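Local atomic coordinates of tyrosine-protein phosphatase YwqE (Bacillus subtilis, PDB entry 3QY7), a protein that removes phosphate from phosphotyrosine-containing proteins, including YwqD, YwqF and Ssb, as a manganese-dependent phosphatase of the PHP-like, TIM-barrel type. Residues A[180-184]-A[185-189]. Sequence-based numbering, arbitrary orientation.
Sequences LRLVE and ANLIH
A Schellman motif ends helix 173-184, where Leu-187 N reaches back to Leu-182 O (3.2 Å) and Asn-186 N to Val-183 O (3.0 Å). The first of these bonds is nearly straight, 161° at the hydrogen. In the second the donor stands above the carbonyl plane of Val-183, and the chain then reverses at Asn-186, whose phi is positive at 63°. One residue earlier the helical pattern still holds, with Ala-185 N bonded to Arg-181 O at 3.2 Å; its additional link to Leu-182 O is weak. A water then extends the cap, giving a hydrogen to Val-183 O and accepting one from Ile-188 N, both at 2.9 Å, so the Val-183 carbonyl is gripped twice.

As often in Schellman motifs, an apolar contact accompanies the backbone bonds, here a loose one between Leu-182 CD2 and Leu-187 CD1 (4.4 Å). Leu-187 also lays its CB against Leu-182 O at 3.7 Å. Beyond the motif, Ile-188 adds a further contact by turning back against the last turn of the helix: its CG1, anti to the carbonyl carbon (chi1 -59°), lies 3.9 Å from Leu-182 CB and touches Val-183 CG2, and the isoleucine and valine side chains cross at about a right angle. In the barrel this turn leads from the helix into strand 190-192, and Ile-188 also packs on Ser-160 and Ile-162 of the adjacent parallel strand 159-163. Helix 148-155 receives both leucines through Leu-150, whereas Val-183 meets Phe-216 of helix 205-216.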
loop_
_atom_site.group_PDB
_atom_site.type_symbol
_atom_site.label_atom_id
_atom_site.label_comp_id
_atom_site.label_asym_id
_atom_site.label_seq_id
_atom_site.Cartn_x
_atom_site.Cartn_y
_atom_site.Cartn_z
ATOM N N LEU A 180 15.798 -3.001 -1.608
ATOM C CA LEU A 180 16.755 -1.945 -1.876
ATOM C C LEU A 180 17.103 -1.842 -3.367
ATOM O O LEU A 180 17.299 -0.746 -3.878
ATOM C CB LEU A 180 18.019 -2.151 -1.033
ATOM C CG LEU A 180 17.865 -1.815 0.454
ATOM C CD1 LEU A 180 19.116 -2.279 1.186
ATOM C CD2 LEU A 180 17.668 -0.309 0.639
ATOM N N ARG A 181 17.165 -2.993 -4.040
ATOM C CA ARG A 181 17.353 -3.041 -5.495
ATOM C C ARG A 181 16.232 -2.306 -6.221
ATOM O O ARG A 181 16.506 -1.467 -7.082
ATOM C CB ARG A 181 17.488 -4.490 -5.991
ATOM C CG ARG A 181 18.838 -5.114 -5.622
ATOM C CD ARG A 181 18.848 -6.618 -5.808
ATOM N NE ARG A 181 18.692 -7.025 -7.202
ATOM C CZ ARG A 181 18.217 -8.209 -7.583
ATOM N NH1 ARG A 181 17.844 -9.107 -6.679
ATOM N NH2 ARG A 181 18.109 -8.499 -8.869
ATOM N N LEU A 182 14.988 -2.594 -5.843
ATOM C CA LEU A 182 13.816 -1.942 -6.467
ATOM C C LEU A 182 13.793 -0.432 -6.216
ATOM O O LEU A 182 13.513 0.360 -7.126
ATOM C CB LEU A 182 12.516 -2.602 -5.987
ATOM C CG LEU A 182 12.316 -4.104 -6.259
ATOM C CD1 LEU A 182 10.940 -4.627 -5.835
ATOM C CD2 LEU A 182 12.619 -4.434 -7.740
ATOM N N VAL A 183 14.097 -0.031 -4.982
ATOM C CA VAL A 183 14.149 1.393 -4.650
ATOM C C VAL A 183 15.219 2.128 -5.473
ATOM O O VAL A 183 14.959 3.188 -6.030
ATOM C CB VAL A 183 14.366 1.666 -3.131
ATOM C CG1 VAL A 183 14.531 3.159 -2.902
ATOM C CG2 VAL A 183 13.172 1.129 -2.288
ATOM N N GLU A 184 16.415 1.550 -5.547
ATOM C CA GLU A 184 17.518 2.102 -6.336
ATOM C C GLU A 184 17.137 2.349 -7.798
ATOM O O GLU A 184 17.533 3.358 -8.386
ATOM C CB GLU A 184 18.695 1.131 -6.296
ATOM C CG GLU A 184 19.973 1.743 -6.789
ATOM C CD GLU A 184 21.132 0.781 -6.756
ATOM O OE1 GLU A 184 21.368 0.091 -7.772
ATOM O OE2 GLU A 184 21.819 0.738 -5.720
ATOM N N ALA A 185 16.380 1.411 -8.361
ATOM C CA ALA A 185 15.958 1.452 -9.765
ATOM C C ALA A 185 14.788 2.407 -10.027
ATOM O O ALA A 185 14.253 2.453 -11.145
ATOM C CB ALA A 185 15.603 0.052 -10.226
ATOM N N ASN A 186 14.392 3.160 -8.996
ATOM C CA ASN A 186 13.284 4.133 -9.100
ATOM C C ASN A 186 11.931 3.494 -9.411
ATOM O O ASN A 186 11.063 4.125 -10.021
ATOM C CB ASN A 186 13.605 5.245 -10.117
ATOM C CG ASN A 186 14.782 6.100 -9.699
ATOM O OD1 ASN A 186 15.621 6.484 -10.529
ATOM N ND2 ASN A 186 14.857 6.413 -8.412
ATOM N N LEU A 187 11.752 2.246 -8.997
ATOM C CA LEU A 187 10.534 1.502 -9.298
ATOM C C LEU A 187 9.498 1.550 -8.187
ATOM O O LEU A 187 8.390 1.037 -8.347
ATOM C CB LEU A 187 10.870 0.044 -9.625
ATOM C CG LEU A 187 11.761 -0.191 -10.844
ATOM C CD1 LEU A 187 11.844 -1.689 -11.056
ATOM C CD2 LEU A 187 11.236 0.508 -12.108
ATOM N N ILE A 188 9.882 2.160 -7.068
ATOM C CA ILE A 188 9.044 2.276 -5.879
ATOM C C ILE A 188 8.687 3.748 -5.673
ATOM O O ILE A 188 9.548 4.615 -5.791
ATOM C CB ILE A 188 9.826 1.782 -4.630
ATOM C CG1 ILE A 188 10.267 0.317 -4.795
ATOM C CG2 ILE A 188 9.040 2.004 -3.322
ATOM C CD1 ILE A 188 9.161 -0.732 -5.056
ATOM N N HIS A 189 7.422 4.005 -5.332
ATOM C CA HIS A 189 6.929 5.378 -5.179
ATOM C C HIS A 189 6.387 5.695 -3.796
ATOM O O HIS A 189 6.247 6.865 -3.466
ATOM C CB HIS A 189 5.915 5.678 -6.274
ATOM C CG HIS A 189 6.450 5.353 -7.633
ATOM N ND1 HIS A 189 6.304 4.105 -8.198
ATOM C CD2 HIS A 189 7.218 6.069 -8.485
ATOM C CE1 HIS A 189 6.924 4.082 -9.366
ATOM N NE2 HIS A 189 7.491 5.259 -9.563
HETATM O O HOH W 1 12.143 3.711 -6.010
#